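Local coordinates for protein putative transcriptional regulator, LysR family (Vibrio parahaemolyticus, PDB 3OXN) that probably acts as a DNA-binding transcription factor of the LysR family, of which this chain is the periplasmic-binding-protein-like effector domain, at residues Phe36-Pro39 and Arg40-Glu44; Leu60-Gln63 and Leu64-Gly68; His101-Ala104 and Asn105-Met108; Met196-Ala200 and Arg201-Ser205; Ala207-Trp210 and Leu211-Val214. All blocks are in the same frame, centred on the assembly; numbering follows the deposited sequence.

Interaction 1 of 5, residues Phe36-Pro39 and Arg40-Glu44; sequences FALP and RIYQE
L38 and Y42 sit one turn apart on helix 28-44, the crossover helix of a beta-alpha-beta unit between strands 20-25 and 49-54, and their side chains run next to each other in the same direction. Y42 CB passes 3.9 Å from L38 O, and with CG beside the backbone N and anti to the carbonyl carbon (chi1 -85°), the ring runs alongside L38, its CD2-CE2 edge toward that residue. Y42 CD2 then meets L38 O near the ring plane, and Y42 CE2 touches L38 CD2 at 3.7 Å. Beyond the ring, OH is hydrogen-bonded to the backbone O of V144 of the second subunit, whose A152 and I156 also pack on L38 and Y42, so this face of the helix belongs to the dimer interface. R40 points elsewhere, to a salt bridge with E218. P39 has no N-H to give and the helix is kinked here, but P39 O accepts from Q43 N at 3.0 Å, while Y42 N donates to L38 O at 3.2 Å, nearly straight (169°).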
loop_
_atom_site.group_PDB
_atom_site.type_symbol
_atom_site.label_atom_id
_atom_site.label_comp_id
_atom_site.label_asym_id
_atom_site.label_seq_id
_atom_site.Cartn_x
_atom_site.Cartn_y
_atom_site.Cartn_z
ATOM N N PHE A 36 0.493 -9.688 -10.937
ATOM C CA PHE A 36 0.100 -10.675 -11.922
ATOM C C PHE A 36 0.604 -10.286 -13.323
ATOM O O PHE A 36 1.218 -11.096 -14.027
ATOM C CB PHE A 36 -1.417 -10.817 -11.910
ATOM C CG PHE A 36 -1.933 -11.932 -12.766
ATOM C CD1 PHE A 36 -2.241 -13.167 -12.210
ATOM C CD2 PHE A 36 -2.117 -11.748 -14.125
ATOM C CE1 PHE A 36 -2.724 -14.198 -12.998
ATOM C CE2 PHE A 36 -2.600 -12.774 -14.918
ATOM C CZ PHE A 36 -2.902 -14.000 -14.353
ATOM N N ALA A 37 0.360 -9.042 -13.716
ATOM C CA ALA A 37 0.647 -8.598 -15.078
ATOM C C ALA A 37 2.106 -8.212 -15.318
ATOM O O ALA A 37 2.489 -7.916 -16.445
ATOM C CB ALA A 37 -0.274 -7.433 -15.457
ATOM N N LEU A 38 2.923 -8.195 -14.269
ATOM C CA LEU A 38 4.293 -7.699 -14.411
ATOM C C LEU A 38 5.288 -8.687 -15.054
ATOM O O LEU A 38 6.186 -8.274 -15.770
ATOM C CB LEU A 38 4.833 -7.153 -13.079
ATOM C CG LEU A 38 4.565 -5.674 -12.757
ATOM C CD1 LEU A 38 4.804 -5.384 -11.303
ATOM C CD2 LEU A 38 5.414 -4.751 -13.607
ATOM N N PRO A 39 5.142 -9.992 -14.792
ATOM C CA PRO A 39 6.149 -10.892 -15.366
ATOM C C PRO A 39 6.126 -10.921 -16.892
ATOM O O PRO A 39 7.186 -10.894 -17.518
ATOM C CB PRO A 39 5.770 -12.248 -14.782
ATOM C CG PRO A 39 5.087 -11.912 -13.495
ATOM C CD PRO A 39 4.319 -10.662 -13.772
ATOM N N ARG A 40 4.937 -10.966 -17.486
ATOM C CA ARG A 40 4.831 -10.886 -18.942
ATOM C C ARG A 40 5.283 -9.542 -19.499
ATOM O O ARG A 40 5.730 -9.482 -20.633
ATOM C CB ARG A 40 3.420 -11.218 -19.436
ATOM C CG ARG A 40 3.319 -12.593 -20.125
ATOM C CD ARG A 40 2.858 -13.716 -19.176
ATOM N NE ARG A 40 1.488 -14.151 -19.462
ATOM C CZ ARG A 40 1.174 -15.050 -20.394
ATOM N NH1 ARG A 40 2.134 -15.612 -21.127
ATOM N NH2 ARG A 40 -0.095 -15.394 -20.598
ATOM N N ILE A 41 5.173 -8.468 -18.710
ATOM C CA ILE A 41 5.619 -7.139 -19.148
ATOM C C ILE A 41 7.121 -7.107 -19.377
ATOM O O ILE A 41 7.584 -6.727 -20.446
ATOM C CB ILE A 41 5.282 -6.019 -18.121
ATOM C CG1 ILE A 41 3.775 -5.888 -17.912
ATOM C CG2 ILE A 41 5.828 -4.697 -18.596
ATOM C CD1 ILE A 41 3.033 -5.544 -19.169
ATOM N N TYR A 42 7.867 -7.496 -18.349
ATOM C CA TYR A 42 9.322 -7.427 -18.361
ATOM C C TYR A 42 9.926 -8.494 -19.246
ATOM O O TYR A 42 11.006 -8.319 -19.819
ATOM C CB TYR A 42 9.868 -7.550 -16.945
ATOM C CG TYR A 42 9.891 -6.223 -16.246
ATOM C CD1 TYR A 42 10.902 -5.313 -16.506
ATOM C CD2 TYR A 42 8.883 -5.859 -15.359
ATOM C CE1 TYR A 42 10.926 -4.098 -15.890
ATOM C CE2 TYR A 42 8.900 -4.643 -14.732
ATOM C CZ TYR A 42 9.929 -3.758 -15.001
ATOM O OH TYR A 42 9.981 -2.525 -14.377
ATOM N N GLN A 43 9.223 -9.611 -19.341
ATOM C CA GLN A 43 9.618 -10.662 -20.246
ATOM C C GLN A 43 9.503 -10.110 -21.661
ATOM O O GLN A 43 10.381 -10.321 -22.501
ATOM C CB GLN A 43 8.719 -11.881 -20.037
ATOM C CG GLN A 43 8.562 -12.777 -21.251
ATOM C CD GLN A 43 9.864 -13.437 -21.661
ATOM O OE1 GLN A 43 10.924 -13.188 -21.062
ATOM N NE2 GLN A 43 9.795 -14.286 -22.694
ATOM N N GLU A 44 8.432 -9.359 -21.897
ATOM C CA GLU A 44 8.095 -8.855 -23.222
ATOM C C GLU A 44 8.867 -7.575 -23.588
ATOM O O GLU A 44 8.938 -7.202 -24.763
ATOM C CB GLU A 44 6.581 -8.623 -23.302
ATOM C CG GLU A 44 5.936 -8.995 -24.633
ATOM C CD GLU A 44 5.261 -7.814 -25.308
ATOM O OE1 GLU A 44 4.199 -7.386 -24.810
ATOM O OE2 GLU A 44 5.782 -7.324 -26.337
#

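Interaction 2 of 5, residues Leu60-Gln63 and Leu64-Gly68; sequences LSDQ and LTYEG
The last turn of the short helix 60-65 is closed by T65, which donates twice to S61 O. T65 OG1 reaches S61 O at 2.6 Å and T65 N reaches it at 2.8 Å, the two donors coming from opposite faces of the carbonyl plane. OG1 lies beside the backbone N (chi1 -54°), the setting that lets a helical threonine bond back to the carbonyl four residues earlier. Y66 N follows with a bond of 2.7 Å to D62 O, and the Y66 ring presents its CD2-CE2 edge to D62 OD1, the carboxylate standing steeply to the ring at 76°. In this alpha/beta domain the helix packs through L60 and L64 on strand 71-74, and the chain turns off at G68, whose positive phi marks the end of the helical run. E67 CG lies 3.9 Å from Q63 CG, and the E67 carboxylate makes a salt bridge with R59. The Q63 side chain crosses that of E67 obliquely, and its amide is held farther on, NE2 by P54 O and OE1 by Q56 N.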
loop_
_atom_site.group_PDB
_atom_site.type_symbol
_atom_site.label_atom_id
_atom_site.label_comp_id
_atom_site.label_asym_id
_atom_site.label_seq_id
_atom_site.Cartn_x
_atom_site.Cartn_y
_atom_site.Cartn_z
ATOM N N LEU A 60 -7.440 12.203 -9.546
ATOM C CA LEU A 60 -7.219 11.278 -10.652
ATOM C C LEU A 60 -6.765 12.003 -11.920
ATOM O O LEU A 60 -5.713 11.689 -12.502
ATOM C CB LEU A 60 -8.498 10.491 -10.939
ATOM C CG LEU A 60 -8.503 9.599 -12.187
ATOM C CD1 LEU A 60 -7.503 8.473 -12.043
ATOM C CD2 LEU A 60 -9.890 9.054 -12.462
ATOM N N SER A 61 -7.579 12.962 -12.351
ATOM C CA SER A 61 -7.318 13.679 -13.586
ATOM C C SER A 61 -6.140 14.630 -13.450
ATOM O O SER A 61 -5.413 14.867 -14.415
ATOM C CB SER A 61 -8.553 14.444 -14.031
ATOM O OG SER A 61 -8.300 15.126 -15.240
ATOM N N ASP A 62 -5.944 15.178 -12.258
ATOM C CA ASP A 62 -4.800 16.035 -12.041
ATOM C C ASP A 62 -3.534 15.206 -12.118
ATOM O O ASP A 62 -2.480 15.671 -12.571
ATOM C CB ASP A 62 -4.890 16.738 -10.685
ATOM C CG ASP A 62 -5.724 17.992 -10.747
ATOM O OD1 ASP A 62 -6.249 18.289 -11.848
ATOM O OD2 ASP A 62 -5.861 18.670 -9.703
ATOM N N GLN A 63 -3.647 13.969 -11.662
ATOM C CA GLN A 63 -2.505 13.081 -11.614
ATOM C C GLN A 63 -2.048 12.670 -13.026
ATOM O O GLN A 63 -0.855 12.714 -13.331
ATOM C CB GLN A 63 -2.805 11.877 -10.715
ATOM C CG GLN A 63 -1.667 11.563 -9.755
ATOM C CD GLN A 63 -2.078 10.663 -8.612
ATOM O OE1 GLN A 63 -3.271 10.515 -8.318
ATOM N NE2 GLN A 63 -1.084 10.062 -7.944
ATOM N N LEU A 64 -2.991 12.308 -13.896
ATOM C CA LEU A 64 -2.647 11.982 -15.274
ATOM C C LEU A 64 -2.286 13.235 -16.068
ATOM O O LEU A 64 -1.413 13.205 -16.938
ATOM C CB LEU A 64 -3.789 11.236 -15.970
ATOM C CG LEU A 64 -4.217 9.879 -15.426
ATOM C CD1 LEU A 64 -5.540 9.543 -16.070
ATOM C CD2 LEU A 64 -3.182 8.800 -15.674
ATOM N N THR A 65 -2.965 14.336 -15.771
ATOM C CA THR A 65 -2.747 15.586 -16.500
ATOM C C THR A 65 -1.496 16.376 -16.076
ATOM O O THR A 65 -0.713 16.809 -16.919
ATOM C CB THR A 65 -3.963 16.506 -16.395
ATOM O OG1 THR A 65 -5.122 15.793 -16.831
ATOM C CG2 THR A 65 -3.779 17.729 -17.263
ATOM N N TYR A 66 -1.288 16.564 -14.784
ATOM C CA TYR A 66 -0.209 17.453 -14.369
ATOM C C TYR A 66 1.000 16.771 -13.746
ATOM O O TYR A 66 2.108 17.266 -13.865
ATOM C CB TYR A 66 -0.743 18.541 -13.431
ATOM C CG TYR A 66 -1.783 19.410 -14.074
ATOM C CD1 TYR A 66 -1.427 20.378 -14.996
ATOM C CD2 TYR A 66 -3.126 19.255 -13.773
ATOM C CE1 TYR A 66 -2.384 21.185 -15.597
ATOM C CE2 TYR A 66 -4.088 20.052 -14.370
ATOM C CZ TYR A 66 -3.709 21.015 -15.275
ATOM O OH TYR A 66 -4.651 21.810 -15.864
ATOM N N GLU A 67 0.795 15.639 -13.091
ATOM C CA GLU A 67 1.859 15.019 -12.312
ATOM C C GLU A 67 2.686 14.013 -13.118
ATOM O O GLU A 67 3.622 13.431 -12.582
ATOM C CB GLU A 67 1.270 14.300 -11.094
ATOM C CG GLU A 67 0.013 14.948 -10.513
ATOM C CD GLU A 67 0.221 15.552 -9.129
ATOM O OE1 GLU A 67 1.289 15.333 -8.513
ATOM O OE2 GLU A 67 -0.703 16.242 -8.656
ATOM N N GLY A 68 2.333 13.787 -14.384
ATOM C CA GLY A 68 3.101 12.877 -15.226
ATOM C C GLY A 68 2.705 11.396 -15.200
ATOM O O GLY A 68 3.498 10.524 -15.585
#

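Interaction 3 of 5, residues His101-Ala104 and Asn105-Met108; sequences HPLA and NQEM
L103 meets both Q106 and M108 in the loop between strand 93-98 and helix 110-114, which opens with a type I beta turn, H101-A104. The apolar contacts come from its two methyl branches. L103 CD1 touches the terminal CE of M108, a selenomethionine, at 3.6 Å; the two side chains cross at about a right angle, and the bend at the end of the M108 chain (chi3 -52°) brings CE inward. CD2 instead faces the Q106 side chain, which runs obliquely past it. L97 lies against both L103 and M108, and I163 and P186 also pack on M108, so the loop packs on strands 93-98 and 163-167 of the second alpha/beta half.

Among the hydrogen bonds, H101 ND1 accepts from L103 N at 3.0 Å, with the donor lying in the imidazole plane, and A104 N donates to H101 O at 3.1 Å, closing the turn. Farther along, Q106 N gives a weak bond to L103 O at 3.3 Å, although its direction is good (166°). N105 OD1 is hydrogen-bonded to K99 NZ.

The in-plane bond at ND1, with a weak one from NE2 to P161 O, would favour this orientation of the H101 ring, and suggests that ND1 is the unprotonated nitrogen.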
loop_
_atom_site.group_PDB
_atom_site.type_symbol
_atom_site.label_atom_id
_atom_site.label_comp_id
_atom_site.label_asym_id
_atom_site.label_seq_id
_atom_site.Cartn_x
_atom_site.Cartn_y
_atom_site.Cartn_z
ATOM N N HIS A 101 -11.684 -17.656 14.246
ATOM C CA HIS A 101 -12.802 -16.758 14.438
ATOM C C HIS A 101 -13.999 -17.650 14.710
ATOM O O HIS A 101 -14.069 -18.764 14.186
ATOM C CB HIS A 101 -13.038 -15.935 13.187
ATOM C CG HIS A 101 -14.072 -14.868 13.358
ATOM N ND1 HIS A 101 -15.409 -15.150 13.517
ATOM C CD2 HIS A 101 -13.964 -13.521 13.384
ATOM C CE1 HIS A 101 -16.081 -14.021 13.637
ATOM N NE2 HIS A 101 -15.230 -13.017 13.559
ATOM N N PRO A 102 -14.924 -17.194 15.562
ATOM C CA PRO A 102 -16.123 -17.998 15.824
ATOM C C PRO A 102 -16.841 -18.479 14.546
ATOM O O PRO A 102 -17.137 -19.675 14.420
ATOM C CB PRO A 102 -17.006 -17.038 16.644
ATOM C CG PRO A 102 -16.012 -16.201 17.397
ATOM C CD PRO A 102 -14.798 -16.063 16.498
ATOM N N LEU A 103 -17.113 -17.566 13.613
ATOM C CA LEU A 103 -17.892 -17.906 12.423
ATOM C C LEU A 103 -17.067 -18.601 11.348
ATOM O O LEU A 103 -17.555 -18.790 10.238
ATOM C CB LEU A 103 -18.510 -16.648 11.808
ATOM C CG LEU A 103 -19.206 -15.705 12.775
ATOM C CD1 LEU A 103 -19.493 -14.365 12.108
ATOM C CD2 LEU A 103 -20.485 -16.354 13.277
ATOM N N ALA A 104 -15.819 -18.942 11.664
ATOM C CA ALA A 104 -14.893 -19.489 10.666
ATOM C C ALA A 104 -15.427 -20.756 9.999
ATOM O O ALA A 104 -15.328 -20.905 8.774
ATOM C CB ALA A 104 -13.526 -19.754 11.283
ATOM N N ASN A 105 -16.009 -21.643 10.809
ATOM C CA ASN A 105 -16.472 -22.940 10.330
ATOM C C ASN A 105 -17.981 -23.047 10.159
ATOM O O ASN A 105 -18.532 -24.146 10.098
ATOM C CB ASN A 105 -15.958 -24.070 11.221
ATOM C CG ASN A 105 -14.445 -24.049 11.381
ATOM O OD1 ASN A 105 -13.692 -23.871 10.414
ATOM N ND2 ASN A 105 -13.992 -24.238 12.614
ATOM N N GLN A 106 -18.654 -21.914 10.069
ATOM C CA GLN A 106 -20.076 -21.931 9.791
ATOM C C GLN A 106 -20.334 -20.928 8.690
ATOM O O GLN A 106 -19.440 -20.177 8.316
ATOM C CB GLN A 106 -20.891 -21.609 11.044
ATOM C CG GLN A 106 -21.012 -20.135 11.384
ATOM C CD GLN A 106 -21.673 -19.913 12.744
ATOM O OE1 GLN A 106 -22.635 -19.148 12.859
ATOM N NE2 GLN A 106 -21.165 -20.595 13.779
ATOM N N GLU A 107 -21.535 -20.927 8.128
ATOM C CA GLU A 107 -21.825 -19.903 7.144
ATOM C C GLU A 107 -22.129 -18.644 7.908
ATOM O O GLU A 107 -22.757 -18.686 8.969
ATOM C CB GLU A 107 -23.002 -20.267 6.235
ATOM C CG GLU A 107 -23.148 -19.257 5.094
ATOM C CD GLU A 107 -24.520 -19.265 4.438
ATOM O OE1 GLU A 107 -24.623 -18.755 3.291
ATOM O OE2 GLU A 107 -25.484 -19.776 5.068
HETATM N N MSE A 108 -21.668 -17.521 7.388
HETATM C CA MSE A 108 -21.905 -16.257 8.067
HETATM C C MSE A 108 -23.161 -15.586 7.530
HETATM O O MSE A 108 -23.232 -15.190 6.361
HETATM C CB MSE A 108 -20.694 -15.348 7.920
HETATM C CG MSE A 108 -21.010 -13.862 7.924
HETATM SE SE MSE A 108 -19.401 -12.822 7.516
HETATM C CE MSE A 108 -18.235 -13.625 8.848
#

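Interaction 4 of 5, residues Met196-Ala200 and Arg201-Ser205; sequences MIWHA and RCEHS
The guanidinium of R201 lies flat on one face of the H199 imidazole, with planes only 15° apart and centres separated by 4.2 Å. NE is the part over the ring, displaced toward its rim. The same imidazole uses its edge as well: R201 N donates to H199 ND1 at 2.9 Å, almost in the ring plane. One residue therefore holds H199 by face and by edge. The indole of W198 takes its partner at the edge, where W198 NE1 makes a weak bond of 3.4 Å to E203 OE1; the carboxylate is turned steeply against the indole, at 74°.

These groups mark the exit of strand 194-199, an interior strand of the mixed sheet, into a 3-10 turn that leads to helix 206-227. The turn is tied by C202 N to H199 O at 2.7 Å and by E203 N to A200 O at 2.8 Å, both donors standing well above the carbonyl plane. C202 CB also packs at the W198 CD1 corner.

Outside the turn, E203 OE1 has its stronger partner in R84, with a salt bridge to NE, and R212 makes a cation-pi contact with W198. The R201 chain bends twice and reaches beyond H199 to helix 60-65, where R201 NH2 is hydrogen-bonded to T65 O.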
loop_
_atom_site.group_PDB
_atom_site.type_symbol
_atom_site.label_atom_id
_atom_site.label_comp_id
_atom_site.label_asym_id
_atom_site.label_seq_id
_atom_site.Cartn_x
_atom_site.Cartn_y
_atom_site.Cartn_z
HETATM N N MSE A 196 -8.796 1.245 -16.706
HETATM C CA MSE A 196 -7.597 2.011 -16.969
HETATM C C MSE A 196 -8.062 3.405 -17.289
HETATM O O MSE A 196 -9.123 3.578 -17.883
HETATM C CB MSE A 196 -6.865 1.459 -18.168
HETATM C CG MSE A 196 -6.177 0.144 -17.937
HETATM SE SE MSE A 196 -5.321 -0.437 -19.616
HETATM C CE MSE A 196 -6.885 -0.446 -20.789
ATOM N N ILE A 197 -7.282 4.398 -16.891
ATOM C CA ILE A 197 -7.599 5.768 -17.241
ATOM C C ILE A 197 -6.350 6.443 -17.756
ATOM O O ILE A 197 -5.277 6.264 -17.193
ATOM C CB ILE A 197 -8.151 6.552 -16.034
ATOM C CG1 ILE A 197 -9.058 5.662 -15.171
ATOM C CG2 ILE A 197 -8.877 7.819 -16.497
ATOM C CD1 ILE A 197 -10.437 5.462 -15.719
ATOM N N TRP A 198 -6.482 7.216 -18.827
ATOM C CA TRP A 198 -5.340 7.950 -19.350
ATOM C C TRP A 198 -5.729 9.247 -20.055
ATOM O O TRP A 198 -6.876 9.441 -20.449
ATOM C CB TRP A 198 -4.486 7.067 -20.275
ATOM C CG TRP A 198 -5.191 6.633 -21.518
ATOM C CD1 TRP A 198 -5.130 7.230 -22.729
ATOM C CD2 TRP A 198 -6.071 5.511 -21.664
ATOM N NE1 TRP A 198 -5.910 6.554 -23.628
ATOM C CE2 TRP A 198 -6.500 5.488 -22.994
ATOM C CE3 TRP A 198 -6.531 4.511 -20.794
ATOM C CZ2 TRP A 198 -7.374 4.521 -23.487
ATOM C CZ3 TRP A 198 -7.401 3.547 -21.281
ATOM C CH2 TRP A 198 -7.812 3.560 -22.614
ATOM N N HIS A 199 -4.738 10.120 -20.212
ATOM C CA HIS A 199 -4.904 11.384 -20.916
ATOM C C HIS A 199 -4.970 11.166 -22.437
ATOM O O HIS A 199 -4.286 10.300 -22.973
ATOM C CB HIS A 199 -3.732 12.309 -20.565
ATOM C CG HIS A 199 -4.007 13.770 -20.772
ATOM N ND1 HIS A 199 -3.872 14.389 -21.999
ATOM C CD2 HIS A 199 -4.359 14.743 -19.901
ATOM C CE1 HIS A 199 -4.148 15.675 -21.875
ATOM N NE2 HIS A 199 -4.444 15.919 -20.612
ATOM N N ALA A 200 -5.796 11.950 -23.124
ATOM C CA ALA A 200 -5.810 11.944 -24.579
ATOM C C ALA A 200 -4.374 11.993 -25.098
ATOM O O ALA A 200 -4.028 11.344 -26.090
ATOM C CB ALA A 200 -6.594 13.125 -25.093
ATOM N N ARG A 201 -3.542 12.758 -24.401
ATOM C CA ARG A 201 -2.123 12.897 -24.735
ATOM C C ARG A 201 -1.355 11.568 -24.830
ATOM O O ARG A 201 -0.271 11.515 -25.422
ATOM C CB ARG A 201 -1.439 13.830 -23.726
ATOM C CG ARG A 201 -0.094 13.321 -23.218
ATOM C CD ARG A 201 0.031 13.534 -21.705
ATOM N NE ARG A 201 -0.122 14.946 -21.372
ATOM C CZ ARG A 201 -0.114 15.445 -20.139
ATOM N NH1 ARG A 201 0.035 14.628 -19.092
ATOM N NH2 ARG A 201 -0.262 16.763 -19.959
ATOM N N CYS A 202 -1.901 10.509 -24.237
ATOM C CA CYS A 202 -1.259 9.202 -24.300
ATOM C C CYS A 202 -2.053 8.249 -25.172
ATOM O O CYS A 202 -1.767 7.051 -25.208
ATOM C CB CYS A 202 -1.110 8.583 -22.908
ATOM S SG CYS A 202 0.118 9.339 -21.830
ATOM N N GLU A 203 -3.052 8.778 -25.868
ATOM C CA GLU A 203 -3.965 7.939 -26.632
ATOM C C GLU A 203 -3.283 7.300 -27.828
ATOM O O GLU A 203 -3.486 6.117 -28.124
ATOM C CB GLU A 203 -5.158 8.760 -27.111
ATOM C CG GLU A 203 -6.071 7.997 -28.019
ATOM C CD GLU A 203 -6.757 6.865 -27.296
ATOM O OE1 GLU A 203 -7.694 7.146 -26.520
ATOM O OE2 GLU A 203 -6.367 5.696 -27.511
ATOM N N HIS A 204 -2.470 8.093 -28.519
ATOM C CA HIS A 204 -1.844 7.646 -29.755
ATOM C C HIS A 204 -0.338 7.482 -29.635
ATOM O O HIS A 204 0.386 7.532 -30.630
ATOM C CB HIS A 204 -2.222 8.571 -30.915
ATOM C CG HIS A 204 -3.585 8.294 -31.468
ATOM N ND1 HIS A 204 -3.827 7.286 -32.378
ATOM C CD2 HIS A 204 -4.784 8.863 -31.208
ATOM C CE1 HIS A 204 -5.114 7.255 -32.667
ATOM N NE2 HIS A 204 -5.719 8.200 -31.967
ATOM N N SER A 205 0.138 7.278 -28.414
ATOM C CA SER A 205 1.529 6.912 -28.229
ATOM C C SER A 205 1.707 5.409 -28.438
ATOM O O SER A 205 1.090 4.608 -27.738
ATOM C CB SER A 205 2.016 7.309 -26.843
ATOM O OG SER A 205 3.390 6.995 -26.704
#

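Interaction 5 of 5, residues Ala207-Trp210 and Leu211-Val214; sequences AQEW and LRSV
L211, the first residue after W210, donates its N-H to A207 O, the L211 N to A207 O distance being 2.8 Å, and its CD1 lies alongside Q208 OE1, the two side chains pointing the same way. R212 N bonds to Q208 O at 3.0 Å. Its side chain then folds back along the helix, the bend at chi3 (-78°) laying one guanidinium face over Q208 O and E209 CA; NH1 is hydrogen-bonded to C202 O. At S213, OG is 2.8 Å from E209 O and 2.5 Å from W210 O, and its one proton could serve either. V214 N donates to W210 O, while V214 CG2 is modelled over the centre of the six-membered W210 ring, a CH-pi contact, though this methyl is also crowded against the backbone and its exact placement is doubtful. W210 NE1 is hydrogen-bonded to E44 OE1. Helix 206-227 packs with L211 on strand 20-25, through F21 and I23, and with V214 on I41 of helix 28-44.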
loop_
_atom_site.group_PDB
_atom_site.type_symbol
_atom_site.label_atom_id
_atom_site.label_comp_id
_atom_site.label_asym_id
_atom_site.label_seq_id
_atom_site.Cartn_x
_atom_site.Cartn_y
_atom_site.Cartn_z
ATOM N N ALA A 207 3.944 3.472 -27.484
ATOM C CA ALA A 207 4.346 2.818 -26.235
ATOM C C ALA A 207 3.190 2.693 -25.237
ATOM O O ALA A 207 3.040 1.668 -24.571
ATOM C CB ALA A 207 5.512 3.568 -25.597
ATOM N N GLN A 208 2.378 3.742 -25.141
ATOM C CA GLN A 208 1.215 3.724 -24.266
ATOM C C GLN A 208 0.122 2.804 -24.821
ATOM O O GLN A 208 -0.524 2.080 -24.063
ATOM C CB GLN A 208 0.672 5.140 -24.025
ATOM C CG GLN A 208 1.671 6.136 -23.412
ATOM C CD GLN A 208 2.213 5.715 -22.037
ATOM O OE1 GLN A 208 1.594 4.918 -21.329
ATOM N NE2 GLN A 208 3.373 6.261 -21.659
ATOM N N GLU A 209 -0.092 2.818 -26.134
ATOM C CA GLU A 209 -1.071 1.911 -26.721
ATOM C C GLU A 209 -0.600 0.499 -26.450
ATOM O O GLU A 209 -1.401 -0.422 -26.351
ATOM C CB GLU A 209 -1.225 2.125 -28.224
ATOM C CG GLU A 209 -1.965 3.383 -28.647
ATOM C CD GLU A 209 -1.791 3.681 -30.142
ATOM O OE1 GLU A 209 -0.988 2.979 -30.802
ATOM O OE2 GLU A 209 -2.455 4.615 -30.659
ATOM N N TRP A 210 0.708 0.323 -26.323
ATOM C CA TRP A 210 1.253 -1.003 -26.070
ATOM C C TRP A 210 1.070 -1.401 -24.609
ATOM O O TRP A 210 0.580 -2.488 -24.315
ATOM C CB TRP A 210 2.735 -1.090 -26.475
ATOM C CG TRP A 210 3.399 -2.326 -25.946
ATOM C CD1 TRP A 210 3.397 -3.552 -26.515
ATOM C CD2 TRP A 210 4.123 -2.458 -24.716
ATOM N NE1 TRP A 210 4.080 -4.447 -25.730
ATOM C CE2 TRP A 210 4.543 -3.799 -24.615
ATOM C CE3 TRP A 210 4.468 -1.568 -23.685
ATOM C CZ2 TRP A 210 5.285 -4.281 -23.540
ATOM C CZ3 TRP A 210 5.212 -2.045 -22.612
ATOM C CH2 TRP A 210 5.612 -3.388 -22.549
ATOM N N LEU A 211 1.470 -0.517 -23.700
ATOM C CA LEU A 211 1.317 -0.757 -22.262
ATOM C C LEU A 211 -0.112 -1.154 -21.931
ATOM O O LEU A 211 -0.346 -2.158 -21.262
ATOM C CB LEU A 211 1.696 0.491 -21.442
ATOM C CG LEU A 211 2.132 0.347 -19.971
ATOM C CD1 LEU A 211 1.957 1.654 -19.228
ATOM C CD2 LEU A 211 1.381 -0.743 -19.248
ATOM N N ARG A 212 -1.060 -0.352 -22.397
ATOM C CA ARG A 212 -2.455 -0.592 -22.090
ATOM C C ARG A 212 -2.897 -2.005 -22.478
ATOM O O ARG A 212 -3.551 -2.707 -21.690
ATOM C CB ARG A 212 -3.323 0.466 -22.749
ATOM C CG ARG A 212 -3.018 1.831 -22.241
ATOM C CD ARG A 212 -4.201 2.746 -22.396
ATOM N NE ARG A 212 -4.342 3.213 -23.762
ATOM C CZ ARG A 212 -3.529 4.099 -24.324
ATOM N NH1 ARG A 212 -2.518 4.598 -23.630
ATOM N NH2 ARG A 212 -3.722 4.479 -25.575
ATOM N N SER A 213 -2.502 -2.423 -23.678
ATOM C CA SER A 213 -2.868 -3.737 -24.199
ATOM C C SER A 213 -2.279 -4.911 -23.409
ATOM O O SER A 213 -2.947 -5.941 -23.221
ATOM C CB SER A 213 -2.494 -3.854 -25.680
ATOM O OG SER A 213 -1.259 -3.212 -25.921
ATOM N N VAL A 214 -1.030 -4.782 -22.965
ATOM C CA VAL A 214 -0.455 -5.830 -22.132
ATOM C C VAL A 214 -1.194 -5.890 -20.808
ATOM O O VAL A 214 -1.459 -6.975 -20.285
ATOM C CB VAL A 214 1.046 -5.663 -21.929
ATOM C CG1 VAL A 214 1.800 -6.558 -22.905
ATOM C CG2 VAL A 214 1.444 -4.226 -22.128
#

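In the fold
All five contacts are local, each within one continuous run, and they follow one another along the chain without nesting or crossing. Interaction 1 belongs to helix 28-44 and interaction 2 to helix 60-65, their centres about 25 Å apart in the same alpha/beta half. The chain then passes to the other half, with its own five-stranded sheet, where interaction 3 shapes a turn about 44 Å from interaction 2, centre to centre. When the chain returns, interaction 4 lies at the exit of strand 194-199 and leads into interaction 5 on helix 206-227. Three junctions join the four contacts of the first half: R201 with T65, C202 with R212, and W210 with E44.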